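Local structure of Sca-family protein (Rickettsia rickettsii, 4LQ8) at residues Y221-F226 against A305-K310. The protein is a rickettsial surface cell antigen, probably with a role in cell adhesion, represented here by its N-terminal head domain. Numbering follows the deposited sequence.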
ATOM      1  N   TYR A 221      -1.998  -6.156 -16.441  1.00 23.22           N
ATOM      2  CA  TYR A 221      -1.602  -5.775 -15.089  1.00 22.50           C
ATOM      3  C   TYR A 221      -0.200  -6.318 -14.847  1.00 26.64           C
ATOM      4  O   TYR A 221       0.296  -7.109 -15.652  1.00 25.56           O
ATOM      5  CB  TYR A 221      -2.608  -6.279 -14.004  1.00 23.13           C
ATOM      6  CG  TYR A 221      -2.653  -7.784 -13.839  1.00 24.39           C
ATOM      7  CD1 TYR A 221      -1.797  -8.436 -12.954  1.00 26.08           C
ATOM      8  CD2 TYR A 221      -3.553  -8.558 -14.565  1.00 25.61           C
ATOM      9  CE1 TYR A 221      -1.840  -9.820 -12.785  1.00 25.46           C
ATOM     10  CE2 TYR A 221      -3.610  -9.947 -14.401  1.00 26.49           C
ATOM     11  CZ  TYR A 221      -2.763 -10.567 -13.496  1.00 30.90           C
ATOM     12  OH  TYR A 221      -2.753 -11.932 -13.385  1.00 31.86           O
ATOM     13  N   ARG A 222       0.445  -5.881 -13.757  1.00 22.12           N
ATOM     14  CA  ARG A 222       1.774  -6.390 -13.439  1.00 22.26           C
ATOM     15  C   ARG A 222       1.821  -6.825 -11.986  1.00 26.79           C
ATOM     16  O   ARG A 222       0.992  -6.408 -11.157  1.00 26.23           O
ATOM     17  CB  ARG A 222       2.870  -5.344 -13.730  1.00 20.08           C
ATOM     18  CG  ARG A 222       2.763  -4.144 -12.759  1.00 25.74           C
ATOM     19  CD  ARG A 222       3.904  -3.179 -12.884  1.00 25.79           C
ATOM     20  NE  ARG A 222       3.660  -1.991 -12.058  1.00 22.92           N
ATOM     21  CZ  ARG A 222       4.580  -1.074 -11.818  1.00 35.03           C
ATOM     22  NH1 ARG A 222       5.812  -1.221 -12.295  1.00 25.21           N
ATOM     23  NH2 ARG A 222       4.285  -0.008 -11.092  1.00 20.19           N
ATOM     24  N   GLU A 223       2.800  -7.641 -11.673  1.00 24.91           N
ATOM     25  CA  GLU A 223       3.039  -8.037 -10.293  1.00 25.77           C
ATOM     26  C   GLU A 223       4.533  -8.021 -10.042  1.00 27.68           C
ATOM     27  O   GLU A 223       5.308  -8.497 -10.872  1.00 26.99           O
ATOM     28  CB  GLU A 223       2.402  -9.401  -9.951  1.00 27.20           C
ATOM     29  CG  GLU A 223       2.874 -10.543 -10.829  1.00 33.33           C
ATOM     30  CD  GLU A 223       2.077 -11.816 -10.651  1.00 52.82           C
ATOM     31  OE1 GLU A 223       2.656 -12.825 -10.189  1.00 57.08           O
ATOM     32  OE2 GLU A 223       0.859 -11.791 -10.929  1.00 46.63           O
ATOM     33  N   ILE A 224       4.936  -7.469  -8.897  1.00 25.13           N
ATOM     34  CA  ILE A 224       6.353  -7.436  -8.539  1.00 24.95           C
ATOM     35  C   ILE A 224       6.615  -8.431  -7.416  1.00 29.96           C
ATOM     36  O   ILE A 224       5.848  -8.503  -6.454  1.00 29.42           O
ATOM     37  CB  ILE A 224       6.847  -5.994  -8.256  1.00 26.63           C
ATOM     38  CG1 ILE A 224       6.780  -5.159  -9.552  1.00 25.13           C
ATOM     39  CG2 ILE A 224       8.268  -6.003  -7.650  1.00 27.55           C
ATOM     40  CD1 ILE A 224       6.722  -3.656  -9.353  1.00 23.30           C
ATOM     41  N   ASP A 225       7.678  -9.222  -7.562  1.00 27.59           N
ATOM     42  CA  ASP A 225       8.020 -10.216  -6.563  1.00 27.68           C
ATOM     43  C   ASP A 225       8.818  -9.577  -5.409  1.00 29.91           C
ATOM     44  O   ASP A 225      10.008  -9.803  -5.271  1.00 29.44           O
ATOM     45  CB  ASP A 225       8.760 -11.392  -7.221  1.00 31.26           C
ATOM     46  CG  ASP A 225       8.845 -12.648  -6.368  1.00 49.87           C
ATOM     47  OD1 ASP A 225       8.052 -12.772  -5.406  1.00 51.38           O
ATOM     48  OD2 ASP A 225       9.672 -13.527  -6.690  1.00 62.33           O
ATOM     49  N   PHE A 226       8.155  -8.759  -4.590  1.00 26.03           N
ATOM     50  CA  PHE A 226       8.812  -8.051  -3.481  1.00 24.72           C
ATOM     51  C   PHE A 226       9.483  -9.018  -2.506  1.00 29.46           C
ATOM     52  O   PHE A 226       8.845  -9.994  -2.112  1.00 29.36           O
ATOM     53  CB  PHE A 226       7.826  -7.145  -2.733  1.00 24.62           C
ATOM     54  CG  PHE A 226       7.192  -6.052  -3.558  1.00 24.44           C
ATOM     55  CD1 PHE A 226       7.843  -4.829  -3.748  1.00 26.60           C
ATOM     56  CD2 PHE A 226       5.930  -6.229  -4.120  1.00 22.95           C
ATOM     57  CE1 PHE A 226       7.250  -3.816  -4.511  1.00 25.55           C
ATOM     58  CE2 PHE A 226       5.346  -5.224  -4.889  1.00 24.34           C
ATOM     59  CZ  PHE A 226       5.999  -4.017  -5.063  1.00 23.47           C
ATOM     60  N   ALA A 305       0.877  -3.566  -8.038  1.00 22.42           N
ATOM     61  CA  ALA A 305       1.838  -4.607  -8.430  1.00 22.78           C
ATOM     62  C   ALA A 305       2.054  -5.677  -7.370  1.00 25.35           C
ATOM     63  O   ALA A 305       3.164  -6.165  -7.205  1.00 25.39           O
ATOM     64  CB  ALA A 305       3.163  -3.953  -8.817  1.00 23.49           C
ATOM     65  N   VAL A 306       1.010  -6.024  -6.643  1.00 22.33           N
ATOM     66  CA  VAL A 306       1.110  -6.995  -5.551  1.00 22.37           C
ATOM     67  C   VAL A 306      -0.071  -7.977  -5.591  1.00 25.23           C
ATOM     68  O   VAL A 306      -1.228  -7.570  -5.774  1.00 24.55           O
ATOM     69  CB  VAL A 306       1.286  -6.251  -4.177  1.00 25.58           C
ATOM     70  CG1 VAL A 306      -0.002  -5.554  -3.691  1.00 23.87           C
ATOM     71  CG2 VAL A 306       1.870  -7.166  -3.105  1.00 25.58           C
ATOM     72  N   THR A 307       0.216  -9.255  -5.475  1.00 22.67           N
ATOM     73  CA  THR A 307      -0.856 -10.252  -5.477  1.00 22.86           C
ATOM     74  C   THR A 307      -1.316 -10.430  -4.039  1.00 25.01           C
ATOM     75  O   THR A 307      -0.621 -10.006  -3.124  1.00 23.90           O
ATOM     76  CB  THR A 307      -0.376 -11.597  -6.047  1.00 25.91           C
ATOM     77  OG1 THR A 307       0.662 -12.083  -5.203  1.00 23.68           O
ATOM     78  CG2 THR A 307       0.064 -11.522  -7.528  1.00 18.87           C
ATOM     79  N   ARG A 308      -2.436 -11.126  -3.833  1.00 23.34           N
ATOM     80  CA  ARG A 308      -2.945 -11.406  -2.493  1.00 22.33           C
ATOM     81  C   ARG A 308      -1.960 -12.206  -1.629  1.00 24.75           C
ATOM     82  O   ARG A 308      -1.753 -11.868  -0.462  1.00 24.83           O
ATOM     83  CB  ARG A 308      -4.294 -12.106  -2.572  1.00 23.67           C
ATOM     84  CG  ARG A 308      -5.140 -11.729  -1.383  1.00 37.33           C
ATOM     85  CD  ARG A 308      -5.736 -12.889  -0.673  1.00 52.66           C
ATOM     86  NE  ARG A 308      -6.870 -12.395   0.100  1.00 65.99           N
ATOM     87  CZ  ARG A 308      -7.933 -13.117   0.423  1.00 69.97           C
ATOM     88  NH1 ARG A 308      -8.014 -14.388   0.057  1.00 44.44           N
ATOM     89  NH2 ARG A 308      -8.916 -12.578   1.128  1.00 64.90           N
ATOM     90  N   GLY A 309      -1.354 -13.228  -2.218  1.00 20.32           N
ATOM     91  CA  GLY A 309      -0.383 -14.068  -1.529  1.00 21.37           C
ATOM     92  C   GLY A 309       0.821 -13.248  -1.110  1.00 25.58           C
ATOM     93  O   GLY A 309       1.254 -13.331   0.029  1.00 25.45           O
ATOM     94  N   LYS A 310       1.339 -12.402  -2.008  1.00 23.84           N
ATOM     95  CA  LYS A 310       2.481 -11.546  -1.672  1.00 24.02           C
ATOM     96  C   LYS A 310       2.095 -10.507  -0.578  1.00 27.49           C
ATOM     97  O   LYS A 310       2.839 -10.312   0.385  1.00 26.49           O
ATOM     98  CB  LYS A 310       3.036 -10.856  -2.936  1.00 23.96           C
ATOM     99  CG  LYS A 310       4.233  -9.928  -2.676  1.00 26.28           C
ATOM    100  CD  LYS A 310       5.425 -10.637  -2.048  1.00 25.89           C
ATOM    101  CE  LYS A 310       6.044 -11.672  -2.975  1.00 26.03           C
ATOM    102  NZ  LYS A 310       7.266 -12.237  -2.353  1.00 29.87           N
TER
HETATM  103  O   HOH W   1       3.344  -9.538  -6.085  1.00 24.65           O
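Lys310 leaves its helix with CG anti to the backbone N (chi1 180°), then bends at chi2 and chi3, which carries NZ to the end of strand 215-224, where Asp225 and Phe226 lie. There NZ donates to Phe226 O at 2.8 Å, tilted from the carbonyl plane, and forms a weaker, salt-bridged hydrogen bond to Asp225 OD1 at 3.2 Å. The CB of Asp225 points away from the 305-310 segment, but with CG anti to N (chi1 -164°) the carboxylate swings back, and the two side chains cross at about a right angle. This residue is the centre of an inverse gamma turn, closed by a weak bond from Phe226 N to Ile224 O. Just past the turn, the Phe226 ring presents its edge to Ala305 O, 3.3 Å from CE2, while Ile224 CG2 sits over the centre of one face. The same Ala305 O accepts from Ile224 N at 2.8 Å, almost straight at the hydrogen (173°) but with the donor well above the carbonyl plane. Ala305 is a corner after strand 300-304, and its carbonyl meets the C-terminal end of strand 215-224, an inner strand of the six-stranded antiparallel sheet, linking that sheet to the point where the chain leaves the larger mixed sheet. Its CB packs against Ile224 CD1 (3.6 Å) and lies 3.8 Å from Arg222 NE, oblique to a guanidinium whose NH1 is salt-bridged to Glu198 and Asp32 and whose NH2 bonds Val242 O. Ala305 CA makes a CA-H...O contact with Arg222 O. One water accepts from Thr307 N and donates to Ile224 O (2.7 Å), bridging the two backbones. Thr307 is the N-cap of helix 308-320: its OG1 accepts from Lys310 N, and its CG2 rests 3.5 Å from Glu223 OE2.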